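Local structure of CDA peptide synthetase I (Streptomyces coelicolor, 5DU9) at residues L44-L49 against V101-I106; R51-T56 against E171-V176; A285-V290 against R316-P321; T391-V396 against Q414-Q419; V429-E434 against D444-L449. The protein forms a condensation domain of a bacterial non-ribosomal peptide synthetase. The protein carries 1 engineered substitution. All blocks are in the same frame, centred on the assembly; numbering follows the deposited sequence.

Contact 1 of 5, residues L44-L49 against V101-I106; sequences LDHAVL and VLLRHI
H46, which follows the N-cap residue D45 in the first turn of helix 46-58, reaches across to the strand at L103 and H105 and carries most of the contact. Its side chain has CG anti to the backbone N (chi1 170°), which swings the imidazole off the helix and onto the strand backbone. There H46 NE2 donates to L103 O at 2.8 Å in a nearly straight bond; the oxygen lies in the imidazole plane, while the nitrogen stands above the carbonyl plane. H105 CB stands over the middle of one face of the same ring, 3.4 Å from the H46 ring centroid, in a CH-pi contact. The two imidazoles form an offset stack, their planes 26° apart, with H46 CB over a face of the H105 ring. H105 NE2 is turned to another partner, T144 OG1. One helical turn on, L49 sets its CG 3.6 Å from L103 CD2, the two leucines crossing at about a right angle, and L103 CD2 also touches H46 CD2 at 3.7 Å. The helix thus packs against outermost strand 103-107 of the six-stranded sheet, L142 of the adjoining strand 138-146 touches both H46 and L49, and Y177 of helix 163-182 meets L49 as well.

Contact 2 of 5, residues R51-T56 against E171-V176; sequences RALRLT and ERLAEV
T56 and V176 meet in the middle of the contact between helices 51-56 and 171-176, whose axes approach to 8.7 Å at an angle of 126° between their directions. The small A52 makes the hollow: V176 CG1 drops in beside it, 3.7 Å from A52 CA, and is closed over by L55 CD1 at 3.6 Å. The other branch, V176 CG2, faces T56 OG1 and lies 3.4 Å above the R172 guanidinium, over its centre. A second bump is L173 CD1, which leans toward the opposite helix and settles 3.8 Å from L53 CA. T56 divides its branches between two neighbours: CG2 lies against R172 CG, while OG1 comes within 3.5 Å of L173 CA. The threonine hydroxyl, beside its own backbone N (chi1 -64°), donates to A52 O at 2.8 Å. That oxygen also accepts from T56 N, the two donors arriving from opposite faces of the carbonyl plane. At the margin a water donates to L55 O and accepts from R172 NH2, and R172 NH1 makes a salt bridge to E175 OE1. The direct contacts are thus mostly apolar, with no direct hydrogen bond between the segments; the water is the polar link.

Contact 3 of 5, residues A285-V290 against R316-P321; sequences ARDVVV and RLAVRP
In R286 a chi1 of 168° turns CG away from the backbone N, and bends at both chi2 and chi3 bring its guanidinium up beside P321, whereas R316 runs extended along the strand face toward D287. Between them lies a two-stranded antiparallel sheet, strands 287-294 and 311-318. V288 and L317 form a hydrogen-bonded pair, with V288 N to L317 O at 2.8 Å and L317 N to V288 O at 2.9 Å; D287-A318 and V289-R316 are non-hydrogen-bonded pairs whose side chains point to the opposite face. Past the strand ends, V319 N still donates to R286 O in an almost linear bond. V288 CG2 packs 3.7 Å from L317 CB, on the face that helices 267-283 and 325-341 cover. D287 OD1 makes a long salt bridge to R316 NE, carboxylate and guanidinium planes almost perpendicular; the stronger partner of R316 is D223. At the far end, R286 NH2 rests 3.6 Å from P321 CD, and a single water accepts from R286 NE and donates to V319 O, 2.7 Å from each.

Contact 4 of 5, residues T391-V396 against Q414-Q419; sequences TDLNIV and QVYGGQ
The turn leading into helix 418-437 hooks onto the start of strand 393-398 through one tyrosine and one aspartate. Y416 OH donates to D392 OD1 at 2.7 Å, meeting the carboxylate on its syn side, 19° out of its plane. With chi1 at 168°, the D392 carboxylate points away from its own backbone N and comes round to the ring edge, placing OD1 in the ring plane, beside the hydroxyl. D392 O comes to the same edge, 3.2 Å from Y416 CE2, and carboxylate and ring are inclined by 31°. In the four-stranded mixed sheet of the condensation domain, strand 393-398 lies between strands 404-411 and 363-366, and L393 at its beginning sets CB 4.1 Å from Y416 CE2, obliquely to the ring. V415, which precedes Y416, lays CG1 over one face of the Y416 ring and brings CG2 to 4.0 Å from T391 O. S229 OG hydrogen-bonds to D392 OD1, the atom that already accepts the tyrosine hydrogen bond, and pairs weakly with Y416 OH. On the helix side, L421 and L424 of helix 418-437 touch the Y416 side chain.

Contact 5 of 5, residues V429-E434 against D444-L449; sequences VRFLAE and DEVALL
F431 projects from helix 418-437 onto the chain that follows it, and its atoms meet L448, A447 and V446 in turn. A chi1 of -168° sends the ring out from the helix on the side away from the backbone N, and CB starts 4.0 Å from L448 CD1. CG lies closer still to the same methyl, which stands over one face of the ring in a CH-pi contact, 4.2 Å from the F431 centroid and 28° off the ring normal. CD1 has A447 O at the ring edge, near its plane. At CE1 the ring runs into V446, whose CG1 is only 3.4 Å away, the tightest approach of the ring. V446 CG1 in turn lies 3.8 Å from E434 CG, one helical turn further on, wedged between phenyl ring and glutamate chain. R430, the residue before F431, bends at chi3 and crosses L449 at about a right angle, L449 CB lying 3.3 Å above its guanidinium plane. A water bridges R430 NE to L449 O, while R430 NH2 hydrogen-bonds to T450 O. F278 of helix 267-283 touches both F431 and L448, and R281 NE of that helix hydrogen-bonds to V446 O. This is surface packing of a C-terminal tail folded back along the last helix of the condensation domain, its residues 446-449 extended and pinned by aromatic, aliphatic and arginine groups.

In the fold
The five contacts fall into two groups. Contacts 1 and 2 share helix 46-58 and touch directly, L103 CB lying 3.7 Å from L53 CD2, with centres 11 Å apart. Contacts 3, 4 and 5 gather in the other part of the chain: contact 3 touches contact 5 where P321 CA meets D444 OD2 at 3.8 Å, and contacts 4 and 5 both use helix 418-437. Between the groups the centres of contacts 1 and 3 are about 49 Å apart. The bound (2S)-2-amino-N-butyl-propanamide lies about 10 Å from the T391 side chain and 13 Å from that of V290; N394 and V396 of contact 4 touch S387, a residue of its pocket.

Contact 1 of 5, residues L44-L49 against V101-I106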
# COMPACT_ATOMS: atom_id res chain seq x y z
N LEU A 44 -11.79 -5.44 -23.21
CA LEU A 44 -10.39 -5.52 -23.60
C LEU A 44 -10.13 -6.80 -24.38
O LEU A 44 -10.83 -7.80 -24.19
CB LEU A 44 -9.48 -5.48 -22.37
CG LEU A 44 -9.52 -4.20 -21.52
CD1 LEU A 44 -8.62 -4.37 -20.31
CD2 LEU A 44 -9.11 -2.98 -22.33
N ASP A 45 -9.14 -6.77 -25.26
CA ASP A 45 -8.73 -7.94 -26.03
C ASP A 45 -7.69 -8.71 -25.23
O ASP A 45 -6.57 -8.24 -25.04
CB ASP A 45 -8.18 -7.51 -27.39
CG ASP A 45 -7.91 -8.69 -28.32
OD1 ASP A 45 -7.29 -9.68 -27.87
OD2 ASP A 45 -8.30 -8.61 -29.50
N HIS A 46 -8.05 -9.90 -24.76
CA HIS A 46 -7.16 -10.68 -23.89
C HIS A 46 -5.88 -11.09 -24.60
O HIS A 46 -4.80 -11.09 -24.00
CB HIS A 46 -7.86 -11.92 -23.37
CG HIS A 46 -6.94 -12.87 -22.66
ND1 HIS A 46 -6.65 -14.12 -23.15
CD2 HIS A 46 -6.23 -12.74 -21.52
CE1 HIS A 46 -5.80 -14.73 -22.34
NE2 HIS A 46 -5.54 -13.91 -21.33
N ALA A 47 -5.99 -11.46 -25.87
CA ALA A 47 -4.83 -11.86 -26.65
C ALA A 47 -3.82 -10.72 -26.73
O ALA A 47 -2.62 -10.92 -26.56
CB ALA A 47 -5.24 -12.30 -28.04
N VAL A 48 -4.32 -9.51 -26.98
CA VAL A 48 -3.46 -8.33 -27.09
C VAL A 48 -2.90 -7.94 -25.72
O VAL A 48 -1.72 -7.64 -25.60
CB VAL A 48 -4.22 -7.14 -27.70
CG1 VAL A 48 -3.31 -5.91 -27.80
CG2 VAL A 48 -4.76 -7.50 -29.07
N LEU A 49 -3.76 -7.95 -24.70
CA LEU A 49 -3.32 -7.61 -23.35
C LEU A 49 -2.28 -8.61 -22.86
O LEU A 49 -1.37 -8.27 -22.11
CB LEU A 49 -4.51 -7.56 -22.38
CG LEU A 49 -4.25 -6.99 -20.99
CD1 LEU A 49 -3.76 -5.54 -21.06
CD2 LEU A 49 -5.50 -7.08 -20.13
N VAL A 101 5.66 -15.59 -17.97
CA VAL A 101 4.63 -14.56 -18.03
C VAL A 101 3.32 -15.18 -18.47
O VAL A 101 3.24 -15.83 -19.52
CB VAL A 101 5.01 -13.43 -19.00
CG1 VAL A 101 3.98 -12.30 -18.89
CG2 VAL A 101 6.41 -12.90 -18.69
N LEU A 102 2.30 -14.98 -17.65
CA LEU A 102 0.98 -15.54 -17.90
C LEU A 102 -0.10 -14.56 -17.50
O LEU A 102 -0.14 -14.09 -16.36
CB LEU A 102 0.81 -16.85 -17.12
CG LEU A 102 -0.58 -17.49 -17.15
CD1 LEU A 102 -0.91 -17.98 -18.55
CD2 LEU A 102 -0.67 -18.61 -16.13
N LEU A 103 -0.97 -14.24 -18.45
CA LEU A 103 -2.19 -13.51 -18.16
C LEU A 103 -3.38 -14.45 -18.30
O LEU A 103 -3.73 -14.87 -19.41
CB LEU A 103 -2.36 -12.31 -19.09
CG LEU A 103 -3.67 -11.53 -18.89
CD1 LEU A 103 -3.73 -10.92 -17.50
CD2 LEU A 103 -3.83 -10.46 -19.95
N ARG A 104 -3.97 -14.81 -17.17
CA ARG A 104 -5.14 -15.67 -17.19
C ARG A 104 -6.34 -14.88 -17.70
O ARG A 104 -6.46 -13.68 -17.44
CB ARG A 104 -5.44 -16.23 -15.80
CG ARG A 104 -4.33 -17.08 -15.20
CD ARG A 104 -4.79 -17.69 -13.89
NE ARG A 104 -3.72 -18.38 -13.17
CZ ARG A 104 -3.42 -19.66 -13.31
NH1 ARG A 104 -4.10 -20.43 -14.15
NH2 ARG A 104 -2.42 -20.19 -12.61
N HIS A 105 -7.22 -15.56 -18.43
CA HIS A 105 -8.52 -15.00 -18.76
C HIS A 105 -9.61 -15.85 -18.13
O HIS A 105 -9.79 -17.02 -18.49
CB HIS A 105 -8.75 -14.93 -20.26
CG HIS A 105 -10.05 -14.29 -20.63
ND1 HIS A 105 -10.74 -14.60 -21.78
CD2 HIS A 105 -10.80 -13.36 -19.99
CE1 HIS A 105 -11.86 -13.89 -21.83
NE2 HIS A 105 -11.91 -13.13 -20.76
N ILE A 106 -10.33 -15.26 -17.19
CA ILE A 106 -11.42 -15.93 -16.50
C ILE A 106 -12.73 -15.25 -16.88
O ILE A 106 -13.00 -14.13 -16.44
CB ILE A 106 -11.21 -15.90 -14.98
CG1 ILE A 106 -9.90 -16.63 -14.64
CG2 ILE A 106 -12.39 -16.56 -14.27
CD1 ILE A 106 -9.51 -16.57 -13.19

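Contact 2 of 5, residues R51-T56 against E171-V176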
# COMPACT_ATOMS: atom_id res chain seq x y z
N ARG A 51 -0.08 -10.10 -24.77
CA ARG A 51 1.15 -9.66 -25.41
C ARG A 51 1.71 -8.44 -24.69
O ARG A 51 2.92 -8.33 -24.47
CB ARG A 51 0.91 -9.35 -26.89
N ALA A 52 0.82 -7.52 -24.32
CA ALA A 52 1.21 -6.30 -23.63
C ALA A 52 1.82 -6.61 -22.26
O ALA A 52 2.77 -5.95 -21.83
CB ALA A 52 0.01 -5.38 -23.46
N LEU A 53 1.28 -7.62 -21.58
CA LEU A 53 1.83 -8.01 -20.29
C LEU A 53 3.26 -8.51 -20.45
O LEU A 53 4.13 -8.19 -19.65
CB LEU A 53 0.97 -9.10 -19.63
CG LEU A 53 1.50 -9.58 -18.27
CD1 LEU A 53 1.58 -8.43 -17.27
CD2 LEU A 53 0.64 -10.70 -17.70
N ARG A 54 3.49 -9.30 -21.50
CA ARG A 54 4.81 -9.87 -21.73
C ARG A 54 5.83 -8.76 -21.95
O ARG A 54 6.92 -8.80 -21.37
CB ARG A 54 4.78 -10.82 -22.93
CG ARG A 54 6.04 -11.66 -23.05
CD ARG A 54 5.86 -12.83 -24.00
NE ARG A 54 7.10 -13.59 -24.16
CZ ARG A 54 7.48 -14.59 -23.36
NH1 ARG A 54 6.73 -14.96 -22.34
NH2 ARG A 54 8.63 -15.21 -23.60
N LEU A 55 5.48 -7.78 -22.77
CA LEU A 55 6.36 -6.64 -23.03
C LEU A 55 6.59 -5.82 -21.77
O LEU A 55 7.69 -5.35 -21.51
CB LEU A 55 5.78 -5.75 -24.13
CG LEU A 55 5.69 -6.35 -25.53
CD1 LEU A 55 4.89 -5.44 -26.44
CD2 LEU A 55 7.08 -6.60 -26.10
N THR A 56 5.53 -5.66 -20.98
CA THR A 56 5.60 -4.86 -19.77
C THR A 56 6.51 -5.52 -18.75
O THR A 56 7.39 -4.88 -18.17
CB THR A 56 4.21 -4.64 -19.16
OG1 THR A 56 3.40 -3.89 -20.07
CG2 THR A 56 4.30 -3.89 -17.84
N GLU A 171 0.06 1.77 -15.44
CA GLU A 171 0.21 2.81 -16.45
C GLU A 171 1.01 2.30 -17.65
O GLU A 171 0.66 2.57 -18.79
CB GLU A 171 0.89 4.05 -15.87
CG GLU A 171 0.02 4.85 -14.91
CD GLU A 171 0.43 6.30 -14.79
OE1 GLU A 171 1.57 6.64 -15.17
OE2 GLU A 171 -0.39 7.11 -14.30
N ARG A 172 2.08 1.56 -17.38
CA ARG A 172 2.91 1.02 -18.45
C ARG A 172 2.15 -0.03 -19.25
O ARG A 172 2.21 -0.06 -20.48
CB ARG A 172 4.20 0.42 -17.89
CG ARG A 172 5.07 -0.29 -18.92
CD ARG A 172 5.44 0.61 -20.08
NE ARG A 172 6.31 -0.05 -21.04
CZ ARG A 172 6.59 0.42 -22.25
NH1 ARG A 172 6.07 1.57 -22.66
NH2 ARG A 172 7.39 -0.26 -23.06
N LEU A 173 1.42 -0.89 -18.54
CA LEU A 173 0.63 -1.93 -19.18
C LEU A 173 -0.35 -1.33 -20.17
O LEU A 173 -0.47 -1.78 -21.31
CB LEU A 173 -0.13 -2.75 -18.14
CG LEU A 173 -1.02 -3.87 -18.69
CD1 LEU A 173 -0.18 -4.98 -19.28
CD2 LEU A 173 -1.94 -4.41 -17.60
N ALA A 174 -1.07 -0.30 -19.73
CA ALA A 174 -2.05 0.37 -20.58
C ALA A 174 -1.38 1.02 -21.78
O ALA A 174 -1.88 0.95 -22.89
CB ALA A 174 -2.82 1.40 -19.78
N GLU A 175 -0.23 1.66 -21.54
CA GLU A 175 0.51 2.32 -22.61
C GLU A 175 0.88 1.34 -23.72
O GLU A 175 0.71 1.64 -24.90
CB GLU A 175 1.78 2.96 -22.04
CG GLU A 175 2.55 3.80 -23.05
CD GLU A 175 3.77 4.46 -22.44
OE1 GLU A 175 4.50 3.78 -21.69
OE2 GLU A 175 4.00 5.66 -22.71
N VAL A 176 1.38 0.17 -23.34
CA VAL A 176 1.75 -0.85 -24.31
C VAL A 176 0.52 -1.39 -25.03
O VAL A 176 0.53 -1.58 -26.24
CB VAL A 176 2.51 -2.02 -23.64
CG1 VAL A 176 2.84 -3.11 -24.65
CG2 VAL A 176 3.80 -1.51 -22.99
O HOH W 1 8.35 -2.55 -21.40

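Contact 3 of 5, residues A285-V290 against R316-P321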
# COMPACT_ATOMS: atom_id res chain seq x y z
N ALA A 285 -7.61 7.64 25.58
CA ALA A 285 -6.17 7.78 25.73
C ALA A 285 -5.67 9.14 25.26
O ALA A 285 -6.05 9.62 24.19
CB ALA A 285 -5.45 6.67 24.98
N ARG A 286 -4.80 9.75 26.07
CA ARG A 286 -4.17 11.03 25.76
C ARG A 286 -3.25 10.92 24.56
O ARG A 286 -3.36 11.68 23.59
CB ARG A 286 -3.39 11.53 26.99
CG ARG A 286 -2.43 12.71 26.76
CD ARG A 286 -3.13 14.06 26.69
NE ARG A 286 -4.15 14.21 27.72
CZ ARG A 286 -3.93 14.63 28.96
NH1 ARG A 286 -2.71 14.98 29.35
NH2 ARG A 286 -4.94 14.72 29.82
N ASP A 287 -2.33 9.97 24.62
CA ASP A 287 -1.33 9.81 23.58
C ASP A 287 -1.72 8.65 22.67
O ASP A 287 -1.87 7.52 23.12
CB ASP A 287 0.06 9.59 24.18
CG ASP A 287 0.83 10.89 24.34
OD1 ASP A 287 1.63 11.22 23.43
OD2 ASP A 287 0.63 11.58 25.35
N VAL A 288 -1.90 8.97 21.40
CA VAL A 288 -2.28 7.98 20.40
C VAL A 288 -1.16 7.81 19.39
O VAL A 288 -0.44 8.77 19.06
CB VAL A 288 -3.59 8.37 19.69
CG1 VAL A 288 -4.74 8.42 20.69
CG2 VAL A 288 -3.45 9.70 18.97
N VAL A 289 -1.00 6.59 18.92
CA VAL A 289 -0.04 6.28 17.88
C VAL A 289 -0.77 5.74 16.66
O VAL A 289 -1.63 4.86 16.78
CB VAL A 289 1.01 5.25 18.35
CG1 VAL A 289 2.02 4.96 17.25
CG2 VAL A 289 1.71 5.75 19.60
N VAL A 290 -0.44 6.29 15.50
CA VAL A 290 -0.82 5.67 14.24
C VAL A 290 0.45 5.49 13.44
O VAL A 290 1.44 6.18 13.67
CB VAL A 290 -1.84 6.52 13.46
CG1 VAL A 290 -3.12 6.69 14.28
CG2 VAL A 290 -1.27 7.86 13.08
N ARG A 316 3.19 9.92 16.54
CA ARG A 316 2.71 10.05 17.90
C ARG A 316 2.01 11.38 18.09
O ARG A 316 2.56 12.43 17.76
CB ARG A 316 3.87 9.90 18.87
CG ARG A 316 3.41 9.68 20.27
CD ARG A 316 4.56 9.27 21.14
NE ARG A 316 4.10 8.65 22.37
CZ ARG A 316 4.90 8.09 23.26
NH1 ARG A 316 6.22 8.08 23.06
NH2 ARG A 316 4.39 7.54 24.35
N LEU A 317 0.80 11.31 18.62
CA LEU A 317 -0.10 12.45 18.70
C LEU A 317 -0.70 12.54 20.09
O LEU A 317 -1.25 11.56 20.59
CB LEU A 317 -1.21 12.33 17.65
CG LEU A 317 -0.75 12.00 16.23
CD1 LEU A 317 -1.89 11.44 15.39
CD2 LEU A 317 -0.16 13.24 15.59
N ALA A 318 -0.60 13.71 20.71
CA ALA A 318 -1.28 13.96 21.97
C ALA A 318 -2.59 14.68 21.70
O ALA A 318 -2.60 15.71 21.02
CB ALA A 318 -0.40 14.78 22.91
N VAL A 319 -3.68 14.12 22.19
CA VAL A 319 -4.99 14.74 22.08
C VAL A 319 -5.45 15.12 23.49
O VAL A 319 -5.86 14.27 24.28
CB VAL A 319 -6.03 13.82 21.40
CG1 VAL A 319 -7.35 14.54 21.24
CG2 VAL A 319 -5.51 13.35 20.05
N ARG A 320 -5.34 16.41 23.80
CA ARG A 320 -5.61 16.90 25.13
C ARG A 320 -7.09 17.25 25.29
O ARG A 320 -7.78 17.46 24.30
CB ARG A 320 -4.74 18.12 25.44
CG ARG A 320 -3.28 17.78 25.70
CD ARG A 320 -2.43 19.03 25.80
NE ARG A 320 -1.07 18.75 26.25
CZ ARG A 320 -0.06 18.39 25.45
NH1 ARG A 320 -0.25 18.26 24.14
NH2 ARG A 320 1.14 18.16 25.97
N PRO A 321 -7.57 17.30 26.54
CA PRO A 321 -8.99 17.61 26.74
C PRO A 321 -9.39 18.96 26.15
O PRO A 321 -8.64 19.94 26.30
CB PRO A 321 -9.14 17.62 28.26
CG PRO A 321 -7.99 16.83 28.78
CD PRO A 321 -6.87 17.07 27.81
O HOH W 2 -6.64 13.85 26.87

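Contact 4 of 5, residues T391-V396 against Q414-Q419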
# COMPACT_ATOMS: atom_id res chain seq x y z
N THR A 391 -0.19 -6.91 12.31
CA THR A 391 -0.34 -7.42 13.66
C THR A 391 -1.66 -6.96 14.27
O THR A 391 -2.09 -7.48 15.30
CB THR A 391 0.81 -6.96 14.57
OG1 THR A 391 0.87 -5.53 14.59
CG2 THR A 391 2.14 -7.51 14.07
N ASP A 392 -2.30 -5.99 13.63
CA ASP A 392 -3.50 -5.38 14.18
C ASP A 392 -4.43 -4.93 13.05
O ASP A 392 -5.31 -5.69 12.62
CB ASP A 392 -3.13 -4.21 15.10
CG ASP A 392 -4.31 -3.36 15.49
OD1 ASP A 392 -5.38 -3.92 15.79
OD2 ASP A 392 -4.18 -2.11 15.48
N LEU A 393 -4.23 -3.72 12.55
CA LEU A 393 -5.15 -3.12 11.59
C LEU A 393 -4.46 -2.19 10.60
O LEU A 393 -3.65 -1.35 10.99
CB LEU A 393 -6.24 -2.34 12.33
CG LEU A 393 -7.32 -1.64 11.50
CD1 LEU A 393 -8.26 -2.65 10.85
CD2 LEU A 393 -8.10 -0.66 12.37
N ASN A 394 -4.77 -2.36 9.31
CA ASN A 394 -4.45 -1.35 8.31
C ASN A 394 -5.74 -0.68 7.88
O ASN A 394 -6.76 -1.35 7.68
CB ASN A 394 -3.78 -1.93 7.05
CG ASN A 394 -2.61 -2.82 7.36
OD1 ASN A 394 -1.79 -2.53 8.24
ND2 ASN A 394 -2.50 -3.93 6.62
N ILE A 395 -5.69 0.64 7.73
CA ILE A 395 -6.79 1.40 7.16
C ILE A 395 -6.31 1.98 5.84
O ILE A 395 -5.42 2.82 5.81
CB ILE A 395 -7.24 2.53 8.10
CG1 ILE A 395 -7.74 1.93 9.42
CG2 ILE A 395 -8.34 3.36 7.44
CD1 ILE A 395 -8.06 2.94 10.49
N VAL A 396 -6.89 1.50 4.75
CA VAL A 396 -6.44 1.85 3.41
C VAL A 396 -7.54 2.63 2.69
O VAL A 396 -8.68 2.18 2.64
CB VAL A 396 -6.07 0.59 2.60
CG1 VAL A 396 -5.48 0.98 1.25
CG2 VAL A 396 -5.10 -0.28 3.39
N GLN A 414 -6.63 -12.98 13.89
CA GLN A 414 -6.65 -13.43 15.28
C GLN A 414 -7.18 -12.34 16.21
O GLN A 414 -7.41 -12.58 17.39
CB GLN A 414 -5.25 -13.86 15.72
CG GLN A 414 -4.71 -15.08 14.98
CD GLN A 414 -3.31 -15.46 15.43
OE1 GLN A 414 -2.67 -14.74 16.19
NE2 GLN A 414 -2.84 -16.61 14.95
N VAL A 415 -7.37 -11.14 15.66
CA VAL A 415 -7.83 -9.99 16.43
C VAL A 415 -9.24 -9.58 16.00
O VAL A 415 -10.08 -9.27 16.84
CB VAL A 415 -6.89 -8.77 16.25
CG1 VAL A 415 -7.33 -7.61 17.13
CG2 VAL A 415 -5.45 -9.16 16.56
N TYR A 416 -9.48 -9.57 14.69
CA TYR A 416 -10.75 -9.12 14.14
C TYR A 416 -11.44 -10.20 13.30
O TYR A 416 -10.80 -10.88 12.51
CB TYR A 416 -10.55 -7.89 13.25
CG TYR A 416 -9.88 -6.71 13.91
CD1 TYR A 416 -10.62 -5.74 14.58
CD2 TYR A 416 -8.50 -6.54 13.84
CE1 TYR A 416 -10.00 -4.65 15.17
CE2 TYR A 416 -7.88 -5.46 14.43
CZ TYR A 416 -8.63 -4.52 15.09
OH TYR A 416 -8.01 -3.45 15.68
N GLY A 417 -12.75 -10.33 13.48
CA GLY A 417 -13.57 -11.08 12.56
C GLY A 417 -14.06 -10.14 11.47
O GLY A 417 -13.98 -8.92 11.62
N GLY A 418 -14.55 -10.70 10.37
CA GLY A 418 -15.07 -9.91 9.27
C GLY A 418 -16.16 -8.95 9.71
O GLY A 418 -16.12 -7.76 9.37
N GLN A 419 -17.12 -9.46 10.46
CA GLN A 419 -18.23 -8.64 10.95
C GLN A 419 -17.72 -7.50 11.84
O GLN A 419 -18.22 -6.38 11.76
CB GLN A 419 -19.24 -9.50 11.72

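Contact 5 of 5, residues V429-E434 against D444-L449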
# COMPACT_ATOMS: atom_id res chain seq x y z
N VAL A 429 -16.12 5.81 9.85
CA VAL A 429 -16.46 6.73 8.77
C VAL A 429 -17.54 7.72 9.21
O VAL A 429 -17.51 8.88 8.81
CB VAL A 429 -16.92 5.97 7.50
CG1 VAL A 429 -17.50 6.93 6.46
CG2 VAL A 429 -15.76 5.20 6.90
N ARG A 430 -18.49 7.27 10.03
CA ARG A 430 -19.53 8.17 10.54
C ARG A 430 -18.91 9.25 11.43
O ARG A 430 -19.26 10.43 11.32
CB ARG A 430 -20.60 7.40 11.31
CG ARG A 430 -21.65 8.29 11.96
CD ARG A 430 -22.82 7.49 12.53
NE ARG A 430 -22.37 6.38 13.36
CZ ARG A 430 -23.18 5.62 14.10
NH1 ARG A 430 -24.48 5.87 14.13
NH2 ARG A 430 -22.68 4.63 14.82
N PHE A 431 -18.00 8.85 12.31
CA PHE A 431 -17.33 9.79 13.20
C PHE A 431 -16.46 10.77 12.41
O PHE A 431 -16.50 11.97 12.64
CB PHE A 431 -16.50 9.03 14.23
CG PHE A 431 -15.99 9.88 15.37
CD1 PHE A 431 -16.87 10.53 16.22
CD2 PHE A 431 -14.63 10.02 15.60
CE1 PHE A 431 -16.41 11.30 17.28
CE2 PHE A 431 -14.16 10.79 16.65
CZ PHE A 431 -15.05 11.43 17.49
N LEU A 432 -15.68 10.23 11.47
CA LEU A 432 -14.85 11.04 10.59
C LEU A 432 -15.67 12.12 9.87
O LEU A 432 -15.27 13.28 9.82
CB LEU A 432 -14.14 10.15 9.56
CG LEU A 432 -13.33 10.84 8.47
CD1 LEU A 432 -12.16 11.61 9.07
CD2 LEU A 432 -12.83 9.83 7.44
N ALA A 433 -16.81 11.73 9.31
CA ALA A 433 -17.64 12.65 8.56
C ALA A 433 -18.21 13.75 9.45
O ALA A 433 -18.34 14.90 9.03
CB ALA A 433 -18.77 11.90 7.87
N GLU A 434 -18.56 13.39 10.68
CA GLU A 434 -19.07 14.36 11.65
C GLU A 434 -18.00 15.38 12.04
O GLU A 434 -18.27 16.57 12.14
CB GLU A 434 -19.59 13.64 12.90
CG GLU A 434 -20.30 14.54 13.90
CD GLU A 434 -21.66 15.01 13.41
OE1 GLU A 434 -22.25 14.33 12.55
OE2 GLU A 434 -22.13 16.06 13.89
N ASP A 444 -13.95 16.02 22.24
CA ASP A 444 -14.48 15.22 23.35
C ASP A 444 -15.95 15.57 23.65
O ASP A 444 -16.51 15.08 24.63
CB ASP A 444 -13.60 15.36 24.61
CG ASP A 444 -13.59 16.77 25.19
OD1 ASP A 444 -14.48 17.58 24.87
OD2 ASP A 444 -12.69 17.05 26.00
N GLU A 445 -16.56 16.40 22.81
CA GLU A 445 -18.00 16.65 22.88
C GLU A 445 -18.75 16.05 21.69
O GLU A 445 -19.98 15.98 21.69
CB GLU A 445 -18.29 18.15 22.96
CG GLU A 445 -17.78 18.82 24.23
CD GLU A 445 -17.95 20.32 24.20
OE1 GLU A 445 -18.60 20.83 23.27
OE2 GLU A 445 -17.42 20.99 25.12
N VAL A 446 -18.00 15.60 20.68
CA VAL A 446 -18.62 14.97 19.52
C VAL A 446 -19.08 13.56 19.90
O VAL A 446 -18.30 12.76 20.41
CB VAL A 446 -17.65 14.89 18.31
CG1 VAL A 446 -18.30 14.16 17.14
CG2 VAL A 446 -17.23 16.28 17.88
N ALA A 447 -20.34 13.26 19.63
CA ALA A 447 -20.90 11.96 19.97
C ALA A 447 -20.29 10.87 19.10
O ALA A 447 -20.39 10.91 17.87
CB ALA A 447 -22.41 11.97 19.83
N LEU A 448 -19.66 9.90 19.75
CA LEU A 448 -19.19 8.70 19.07
C LEU A 448 -20.21 7.60 19.31
O LEU A 448 -20.34 7.09 20.42
CB LEU A 448 -17.80 8.29 19.58
CG LEU A 448 -17.24 6.96 19.10
CD1 LEU A 448 -17.09 6.93 17.58
CD2 LEU A 448 -15.91 6.67 19.77
N LEU A 449 -20.96 7.27 18.26
CA LEU A 449 -22.06 6.33 18.36
C LEU A 449 -21.62 4.94 17.94
O LEU A 449 -20.87 4.78 16.98
CB LEU A 449 -23.23 6.81 17.49
CG LEU A 449 -23.70 8.24 17.76
CD1 LEU A 449 -24.67 8.70 16.69
CD2 LEU A 449 -24.33 8.34 19.15
O HOH W 3 -19.86 6.64 14.81